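Local coordinates for putative citrate lyase (Ralstonia eutropha, PDB 3QQW), which probably acts as a magnesium-dependent lyase of the HpcH/HpaI aldolase and citrate lyase family, possibly cleaving (S)-citramalyl-CoA, at residues 175-189 and 193-207. Residues are numbered along the deposited sequence; the frame is centred on the assembly and turned at random.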
ATOM      1  N   PHE C 175      12.292 -11.509   2.610  1.00 35.04           N
ATOM      2  CA  PHE C 175      12.515 -10.210   1.949  1.00 35.55           C
ATOM      3  C   PHE C 175      13.974 -10.094   1.482  1.00 41.60           C
ATOM      4  O   PHE C 175      14.893 -10.131   2.296  1.00 42.83           O
ATOM      5  CB  PHE C 175      12.143  -9.039   2.858  1.00 36.96           C
ATOM      6  CG  PHE C 175      12.117  -7.758   2.068  1.00 38.16           C
ATOM      7  CD1 PHE C 175      11.115  -7.520   1.131  1.00 39.86           C
ATOM      8  CD2 PHE C 175      13.134  -6.819   2.206  1.00 40.08           C
ATOM      9  CE1 PHE C 175      11.122  -6.362   0.352  1.00 41.25           C
ATOM     10  CE2 PHE C 175      13.141  -5.659   1.430  1.00 43.29           C
ATOM     11  CZ  PHE C 175      12.127  -5.431   0.515  1.00 41.20           C
ATOM     12  N   GLY C 176      14.165  -9.985   0.175  1.00 37.76           N
ATOM     13  CA  GLY C 176      15.480  -9.847  -0.431  1.00 37.65           C
ATOM     14  C   GLY C 176      15.718  -8.395  -0.781  1.00 44.12           C
ATOM     15  O   GLY C 176      15.408  -7.962  -1.893  1.00 42.90           O
ATOM     16  N   LEU C 177      16.245  -7.625   0.193  1.00 43.02           N
ATOM     17  CA  LEU C 177      16.494  -6.190   0.074  1.00 43.83           C
ATOM     18  C   LEU C 177      17.454  -5.845  -1.082  1.00 52.97           C
ATOM     19  O   LEU C 177      17.120  -5.008  -1.934  1.00 51.96           O
ATOM     20  CB  LEU C 177      17.041  -5.632   1.412  1.00 43.47           C
ATOM     21  CG  LEU C 177      17.494  -4.168   1.434  1.00 46.75           C
ATOM     22  CD1 LEU C 177      16.306  -3.209   1.261  1.00 46.37           C
ATOM     23  CD2 LEU C 177      18.252  -3.876   2.698  1.00 44.42           C
HETATM   24  N   MSE C 178      18.638  -6.471  -1.092  1.00 54.11           N
HETATM   25  CA  MSE C 178      19.678  -6.189  -2.073  1.00 56.95           C
HETATM   26  C   MSE C 178      19.214  -6.373  -3.523  1.00 56.48           C
HETATM   27  O   MSE C 178      19.377  -5.445  -4.311  1.00 56.22           O
HETATM   28  CB  MSE C 178      20.923  -7.020  -1.817  1.00 61.96           C
HETATM   29  CG  MSE C 178      22.117  -6.456  -2.546  1.00 75.90           C
HETATM   30 SE   MSE C 178      23.743  -7.314  -2.077  0.75 90.54          SE
HETATM   31  CE  MSE C 178      24.792  -5.639  -1.732  1.00 90.03           C
ATOM     32  N   ASP C 179      18.632  -7.539  -3.874  1.00 50.04           N
ATOM     33  CA  ASP C 179      18.183  -7.807  -5.244  1.00 48.91           C
ATOM     34  C   ASP C 179      16.989  -6.949  -5.610  1.00 49.15           C
ATOM     35  O   ASP C 179      16.851  -6.569  -6.764  1.00 51.01           O
ATOM     36  CB  ASP C 179      17.879  -9.295  -5.438  1.00 50.89           C
ATOM     37  CG  ASP C 179      19.135 -10.158  -5.373  1.00 66.74           C
ATOM     38  OD1 ASP C 179      20.074  -9.907  -6.170  1.00 68.28           O
ATOM     39  OD2 ASP C 179      19.196 -11.053  -4.501  1.00 74.53           O
ATOM     40  N   PHE C 180      16.151  -6.617  -4.632  1.00 41.75           N
ATOM     41  CA  PHE C 180      14.984  -5.782  -4.814  1.00 39.58           C
ATOM     42  C   PHE C 180      15.424  -4.371  -5.190  1.00 47.55           C
ATOM     43  O   PHE C 180      14.927  -3.832  -6.186  1.00 49.95           O
ATOM     44  CB  PHE C 180      14.081  -5.792  -3.553  1.00 38.47           C
ATOM     45  CG  PHE C 180      12.828  -4.969  -3.720  1.00 37.99           C
ATOM     46  CD1 PHE C 180      11.825  -5.363  -4.623  1.00 37.19           C
ATOM     47  CD2 PHE C 180      12.672  -3.765  -3.037  1.00 38.05           C
ATOM     48  CE1 PHE C 180      10.688  -4.583  -4.806  1.00 36.72           C
ATOM     49  CE2 PHE C 180      11.541  -2.971  -3.243  1.00 40.15           C
ATOM     50  CZ  PHE C 180      10.551  -3.396  -4.112  1.00 37.74           C
ATOM     51  N   VAL C 181      16.396  -3.809  -4.454  1.00 43.58           N
ATOM     52  CA  VAL C 181      16.941  -2.470  -4.706  1.00 44.41           C
ATOM     53  C   VAL C 181      17.651  -2.426  -6.082  1.00 51.87           C
ATOM     54  O   VAL C 181      17.458  -1.463  -6.820  1.00 54.02           O
ATOM     55  CB  VAL C 181      17.872  -2.017  -3.541  1.00 47.95           C
ATOM     56  CG1 VAL C 181      18.755  -0.841  -3.930  1.00 49.20           C
ATOM     57  CG2 VAL C 181      17.058  -1.676  -2.299  1.00 46.98           C
ATOM     58  N   SER C 182      18.420  -3.473  -6.443  1.00 48.75           N
ATOM     59  CA  SER C 182      19.172  -3.550  -7.714  1.00 49.16           C
ATOM     60  C   SER C 182      18.247  -3.481  -8.969  1.00 54.31           C
ATOM     61  O   SER C 182      18.666  -2.991 -10.018  1.00 56.22           O
ATOM     62  CB  SER C 182      20.046  -4.801  -7.757  1.00 49.10           C
ATOM     63  OG  SER C 182      19.313  -5.937  -8.177  1.00 62.40           O
ATOM     64  N   GLY C 183      16.998  -3.920  -8.836  1.00 50.10           N
ATOM     65  CA  GLY C 183      16.030  -3.852  -9.927  1.00 49.42           C
ATOM     66  C   GLY C 183      15.378  -2.495 -10.110  1.00 52.39           C
ATOM     67  O   GLY C 183      14.550  -2.341 -11.008  1.00 53.82           O
ATOM     68  N   HIS C 184      15.751  -1.491  -9.290  1.00 47.78           N
ATOM     69  CA  HIS C 184      15.123  -0.158  -9.346  1.00 48.23           C
ATOM     70  C   HIS C 184      15.879   0.883 -10.196  1.00 57.95           C
ATOM     71  O   HIS C 184      15.595   2.076 -10.064  1.00 58.03           O
ATOM     72  CB  HIS C 184      14.875   0.386  -7.928  1.00 47.22           C
ATOM     73  CG  HIS C 184      13.675  -0.239  -7.285  1.00 47.90           C
ATOM     74  ND1 HIS C 184      13.729  -1.510  -6.737  1.00 47.08           N
ATOM     75  CD2 HIS C 184      12.416   0.238  -7.161  1.00 48.11           C
ATOM     76  CE1 HIS C 184      12.516  -1.757  -6.299  1.00 45.36           C
ATOM     77  NE2 HIS C 184      11.694  -0.729  -6.521  1.00 46.24           N
ATOM     78  N   HIS C 185      16.776   0.441 -11.113  1.00 60.56           N
ATOM     79  CA  HIS C 185      17.520   1.301 -12.056  1.00 65.36           C
ATOM     80  C   HIS C 185      18.190   2.510 -11.338  1.00 69.40           C
ATOM     81  O   HIS C 185      18.129   3.650 -11.818  1.00 70.08           O
ATOM     82  CB  HIS C 185      16.581   1.814 -13.182  1.00 69.05           C
ATOM     83  CG  HIS C 185      15.663   0.780 -13.781  1.00 73.43           C
ATOM     84  ND1 HIS C 185      16.028   0.062 -14.909  1.00 77.36           N
ATOM     85  CD2 HIS C 185      14.402   0.419 -13.421  1.00 74.04           C
ATOM     86  CE1 HIS C 185      14.996  -0.722 -15.180  1.00 75.84           C
ATOM     87  NE2 HIS C 185      13.993  -0.538 -14.315  1.00 74.26           N
ATOM     88  N   GLY C 186      18.762   2.248 -10.169  1.00 65.06           N
ATOM     89  CA  GLY C 186      19.405   3.264  -9.343  1.00 64.95           C
ATOM     90  C   GLY C 186      18.499   4.267  -8.647  1.00 65.61           C
ATOM     91  O   GLY C 186      19.020   5.230  -8.084  1.00 65.98           O
ATOM     92  N   ALA C 187      17.151   4.069  -8.656  1.00 58.88           N
ATOM     93  CA  ALA C 187      16.213   5.026  -8.038  1.00 58.08           C
ATOM     94  C   ALA C 187      16.220   4.943  -6.521  1.00 60.89           C
ATOM     95  O   ALA C 187      15.819   5.897  -5.841  1.00 58.78           O
ATOM     96  CB  ALA C 187      14.810   4.812  -8.554  1.00 57.51           C
ATOM     97  N   ILE C 188      16.637   3.779  -5.983  1.00 58.25           N
ATOM     98  CA  ILE C 188      16.787   3.583  -4.542  1.00 57.08           C
ATOM     99  C   ILE C 188      18.286   3.732  -4.246  1.00 64.31           C
ATOM    100  O   ILE C 188      19.074   2.938  -4.765  1.00 64.67           O
ATOM    101  CB  ILE C 188      16.190   2.260  -4.021  1.00 57.31           C
ATOM    102  CG1 ILE C 188      14.672   2.178  -4.320  1.00 55.63           C
ATOM    103  CG2 ILE C 188      16.494   2.099  -2.520  1.00 57.51           C
ATOM    104  CD1 ILE C 188      14.006   0.840  -3.990  1.00 49.60           C
ATOM    105  N   PRO C 189      18.702   4.775  -3.490  1.00 62.98           N
ATOM    106  CA  PRO C 189      20.147   4.961  -3.227  1.00 64.55           C
ATOM    107  C   PRO C 189      20.711   3.879  -2.310  1.00 69.28           C
ATOM    108  O   PRO C 189      19.949   3.195  -1.632  1.00 66.89           O
ATOM    109  CB  PRO C 189      20.229   6.345  -2.584  1.00 67.97           C
ATOM    110  CG  PRO C 189      18.871   6.622  -2.038  1.00 71.56           C
ATOM    111  CD  PRO C 189      17.879   5.818  -2.833  1.00 65.24           C
HETATM  112  N   MSE C 193      19.920   0.861   1.577  1.00 63.34           N
HETATM  113  CA  MSE C 193      20.155  -0.566   1.709  1.00 62.99           C
HETATM  114  C   MSE C 193      20.679  -0.914   3.083  1.00 66.80           C
HETATM  115  O   MSE C 193      20.961  -2.076   3.375  1.00 67.00           O
HETATM  116  CB  MSE C 193      21.104  -1.039   0.627  1.00 66.91           C
HETATM  117  CG  MSE C 193      20.362  -1.601  -0.543  1.00 74.61           C
HETATM  118 SE   MSE C 193      21.446  -2.870  -1.386  0.75 85.61          SE
HETATM  119  CE  MSE C 193      21.848  -4.096   0.248  1.00 81.13           C
ATOM    120  N   ARG C 194      20.799   0.096   3.936  1.00 63.38           N
ATOM    121  CA  ARG C 194      21.242  -0.075   5.318  1.00 62.49           C
ATOM    122  C   ARG C 194      20.300   0.677   6.240  1.00 60.68           C
ATOM    123  O   ARG C 194      19.438   1.417   5.773  1.00 58.69           O
ATOM    124  CB  ARG C 194      22.713   0.367   5.508  1.00 65.37           C
ATOM    125  CG  ARG C 194      23.022   1.758   4.999  1.00 72.64           C
ATOM    126  CD  ARG C 194      24.492   2.096   5.057  1.00 81.08           C
ATOM    127  NE  ARG C 194      24.694   3.503   4.722  1.00 97.68           N
ATOM    128  CZ  ARG C 194      25.245   3.943   3.593  1.00114.33           C
ATOM    129  NH1 ARG C 194      25.682   3.082   2.676  1.00 97.23           N
ATOM    130  NH2 ARG C 194      25.373   5.247   3.375  1.00100.38           N
ATOM    131  N   SER C 195      20.426   0.440   7.542  1.00 55.58           N
ATOM    132  CA  SER C 195      19.597   1.100   8.543  1.00 54.81           C
ATOM    133  C   SER C 195      20.064   2.545   8.762  1.00 59.74           C
ATOM    134  O   SER C 195      21.269   2.806   8.671  1.00 60.53           O
ATOM    135  CB  SER C 195      19.625   0.317   9.849  1.00 55.41           C
ATOM    136  OG  SER C 195      19.023  -0.947   9.643  1.00 51.73           O
ATOM    137  N   PRO C 196      19.143   3.514   8.985  1.00 55.31           N
ATOM    138  CA  PRO C 196      17.676   3.386   9.124  1.00 53.27           C
ATOM    139  C   PRO C 196      16.867   3.444   7.796  1.00 55.58           C
ATOM    140  O   PRO C 196      15.650   3.236   7.820  1.00 54.06           O
ATOM    141  CB  PRO C 196      17.334   4.585  10.026  1.00 56.19           C
ATOM    142  CG  PRO C 196      18.330   5.632   9.650  1.00 61.31           C
ATOM    143  CD  PRO C 196      19.579   4.912   9.192  1.00 57.37           C
ATOM    144  N   GLY C 197      17.528   3.714   6.667  1.00 51.48           N
ATOM    145  CA  GLY C 197      16.889   3.831   5.354  1.00 50.33           C
ATOM    146  C   GLY C 197      16.071   2.644   4.881  1.00 53.96           C
ATOM    147  O   GLY C 197      15.023   2.819   4.249  1.00 55.92           O
ATOM    148  N   GLN C 198      16.525   1.427   5.181  1.00 46.46           N
ATOM    149  CA  GLN C 198      15.838   0.193   4.778  1.00 42.96           C
ATOM    150  C   GLN C 198      14.511   0.007   5.521  1.00 43.37           C
ATOM    151  O   GLN C 198      13.700  -0.846   5.127  1.00 39.29           O
ATOM    152  CB  GLN C 198      16.742  -1.022   4.980  1.00 43.50           C
ATOM    153  CG  GLN C 198      17.265  -1.210   6.406  1.00 37.35           C
ATOM    154  CD  GLN C 198      17.396  -2.685   6.710  1.00 50.11           C
ATOM    155  OE1 GLN C 198      16.738  -3.553   6.106  1.00 39.33           O
ATOM    156  NE2 GLN C 198      18.263  -3.008   7.630  1.00 40.08           N
ATOM    157  N   PHE C 199      14.277   0.840   6.562  1.00 39.75           N
ATOM    158  CA  PHE C 199      13.056   0.825   7.358  1.00 38.42           C
ATOM    159  C   PHE C 199      12.236   2.094   7.146  1.00 45.32           C
ATOM    160  O   PHE C 199      11.174   2.237   7.765  1.00 45.72           O
ATOM    161  CB  PHE C 199      13.418   0.695   8.843  1.00 40.63           C
ATOM    162  CG  PHE C 199      14.071  -0.607   9.236  1.00 41.81           C
ATOM    163  CD1 PHE C 199      13.376  -1.815   9.138  1.00 43.17           C
ATOM    164  CD2 PHE C 199      15.344  -0.623   9.800  1.00 43.04           C
ATOM    165  CE1 PHE C 199      13.982  -3.020   9.531  1.00 43.39           C
ATOM    166  CE2 PHE C 199      15.931  -1.826  10.208  1.00 44.57           C
ATOM    167  CZ  PHE C 199      15.260  -3.012  10.060  1.00 40.70           C
ATOM    168  N   GLU C 200      12.730   3.023   6.291  1.00 44.90           N
ATOM    169  CA  GLU C 200      12.139   4.352   6.119  1.00 47.23           C
ATOM    170  C   GLU C 200      11.904   4.796   4.665  1.00 52.45           C
ATOM    171  O   GLU C 200      10.981   5.587   4.443  1.00 54.58           O
ATOM    172  CB  GLU C 200      12.997   5.400   6.830  1.00 50.63           C
ATOM    173  CG  GLU C 200      12.899   5.272   8.346  1.00 63.42           C
ATOM    174  CD  GLU C 200      13.997   5.919   9.167  1.00 82.48           C
ATOM    175  OE1 GLU C 200      14.760   6.750   8.620  1.00 80.89           O
ATOM    176  OE2 GLU C 200      14.074   5.610  10.377  1.00 75.36           O
ATOM    177  N   HIS C 201      12.703   4.319   3.691  1.00 46.80           N
ATOM    178  CA  HIS C 201      12.496   4.664   2.276  1.00 45.52           C
ATOM    179  C   HIS C 201      11.105   4.162   1.868  1.00 46.73           C
ATOM    180  O   HIS C 201      10.777   2.996   2.110  1.00 45.73           O
ATOM    181  CB  HIS C 201      13.604   4.069   1.388  1.00 45.77           C
ATOM    182  CG  HIS C 201      13.551   4.515  -0.040  1.00 49.34           C
ATOM    183  ND1 HIS C 201      12.636   3.979  -0.947  1.00 49.97           N
ATOM    184  CD2 HIS C 201      14.299   5.442  -0.676  1.00 53.20           C
ATOM    185  CE1 HIS C 201      12.859   4.600  -2.096  1.00 50.56           C
ATOM    186  NE2 HIS C 201      13.847   5.491  -1.984  1.00 53.08           N
ATOM    187  N   ALA C 202      10.287   5.055   1.305  1.00 42.51           N
ATOM    188  CA  ALA C 202       8.898   4.803   0.925  1.00 41.06           C
ATOM    189  C   ALA C 202       8.706   3.509   0.131  1.00 43.92           C
ATOM    190  O   ALA C 202       7.756   2.779   0.413  1.00 43.15           O
ATOM    191  CB  ALA C 202       8.366   5.982   0.134  1.00 42.56           C
ATOM    192  N   LEU C 203       9.615   3.199  -0.819  1.00 39.43           N
ATOM    193  CA  LEU C 203       9.510   1.993  -1.627  1.00 37.72           C
ATOM    194  C   LEU C 203       9.843   0.744  -0.827  1.00 41.38           C
ATOM    195  O   LEU C 203       9.270  -0.317  -1.089  1.00 39.76           O
ATOM    196  CB  LEU C 203      10.397   2.072  -2.874  1.00 38.46           C
ATOM    197  CG  LEU C 203      10.053   3.171  -3.913  1.00 42.86           C
ATOM    198  CD1 LEU C 203      10.959   3.059  -5.106  1.00 42.74           C
ATOM    199  CD2 LEU C 203       8.591   3.124  -4.343  1.00 41.99           C
ATOM    200  N   LEU C 204      10.749   0.870   0.160  1.00 38.05           N
ATOM    201  CA  LEU C 204      11.173  -0.259   0.982  1.00 36.83           C
ATOM    202  C   LEU C 204      10.142  -0.537   2.063  1.00 40.51           C
ATOM    203  O   LEU C 204       9.804  -1.701   2.289  1.00 39.58           O
ATOM    204  CB  LEU C 204      12.570   0.007   1.547  1.00 37.94           C
ATOM    205  CG  LEU C 204      13.649   0.175   0.452  1.00 42.05           C
ATOM    206  CD1 LEU C 204      14.996   0.417   1.048  1.00 41.66           C
ATOM    207  CD2 LEU C 204      13.687  -1.058  -0.492  1.00 43.83           C
ATOM    208  N   VAL C 205       9.555   0.525   2.645  1.00 37.44           N
ATOM    209  CA  VAL C 205       8.485   0.406   3.651  1.00 36.92           C
ATOM    210  C   VAL C 205       7.324  -0.309   2.996  1.00 40.33           C
ATOM    211  O   VAL C 205       6.827  -1.273   3.549  1.00 41.32           O
ATOM    212  CB  VAL C 205       8.055   1.786   4.250  1.00 39.79           C
ATOM    213  CG1 VAL C 205       6.838   1.644   5.152  1.00 38.70           C
ATOM    214  CG2 VAL C 205       9.195   2.427   5.019  1.00 39.77           C
ATOM    215  N   ARG C 206       6.953   0.135   1.778  1.00 36.58           N
ATOM    216  CA  ARG C 206       5.866  -0.389   0.965  1.00 34.11           C
ATOM    217  C   ARG C 206       6.090  -1.868   0.649  1.00 36.94           C
ATOM    218  O   ARG C 206       5.193  -2.679   0.868  1.00 36.87           O
ATOM    219  CB  ARG C 206       5.739   0.450  -0.313  1.00 33.33           C
ATOM    220  CG  ARG C 206       4.695  -0.049  -1.274  1.00 32.02           C
ATOM    221  CD  ARG C 206       4.785   0.659  -2.603  1.00 35.26           C
ATOM    222  NE  ARG C 206       3.745   0.169  -3.507  1.00 38.36           N
ATOM    223  CZ  ARG C 206       3.843  -0.933  -4.237  1.00 47.32           C
ATOM    224  NH1 ARG C 206       4.962  -1.652  -4.225  1.00 38.77           N
ATOM    225  NH2 ARG C 206       2.847  -1.300  -5.025  1.00 42.76           N
ATOM    226  N   ALA C 207       7.277  -2.213   0.168  1.00 34.79           N
ATOM    227  CA  ALA C 207       7.638  -3.575  -0.188  1.00 35.03           C
ATOM    228  C   ALA C 207       7.615  -4.501   1.045  1.00 39.65           C
ATOM    229  O   ALA C 207       6.947  -5.531   1.031  1.00 38.51           O
ATOM    230  CB  ALA C 207       9.016  -3.579  -0.825  1.00 36.25           C
TER
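Leu204 is the place to start: its CD2 methyl touches carbons of Leu177, Phe180, Val181 and Ile188, where the short helix 177-182 meets the first two turns of helix 202-217. This is a piece of a TIM beta/alpha-barrel, the link that leaves the sixth strand, 170-175, and returns through helix 202-217 to the seventh, 221-224. Leu177 crosses Leu204 at about a right angle, Leu177 CD1 lying 3.8 Å from Leu204 CD2. Phe180 offers that same methyl the edge of its ring, in plane, where Phe180 CD2 lies 3.9 Å from Leu204 CD2, while Phe180 CE2 reaches Ala207 CB at 3.5 Å. His184 CE1 lies over one face of the Phe180 ring, offset toward its rim, and His184 is in turn held by its ND1-H, which binds Phe180 O at 2.7 Å with the acceptor almost in the imidazole plane. Ile188 CD1 then lies over the centre of the His184 ring, and Ile188 CG2 lies over one face of the His201 ring.

The packing gives way toward solvent at the selenomethionines. Met193 lays CG on Val181 CG2 and SE near Met178, an exposed residue, and the bend at chi3 (55°) turns Met193 CE onto Met178 CB and CG. Asp179 points away from this interface; its OD2 forms a salt bridge with Lys119 and lies close to Glu153. Asp179 and Glu153 are predicted magnesium ligands, so the helix that packs here also carries part of the probable metal site. Beyond Ala187, Arg244 of a second subunit binds the carbonyls of Gly186 and Ala187. His201 caps helix 202-217: its ND1 accepts from Leu203 N at 3.1 Å, the donor tilted 28° from the ring plane.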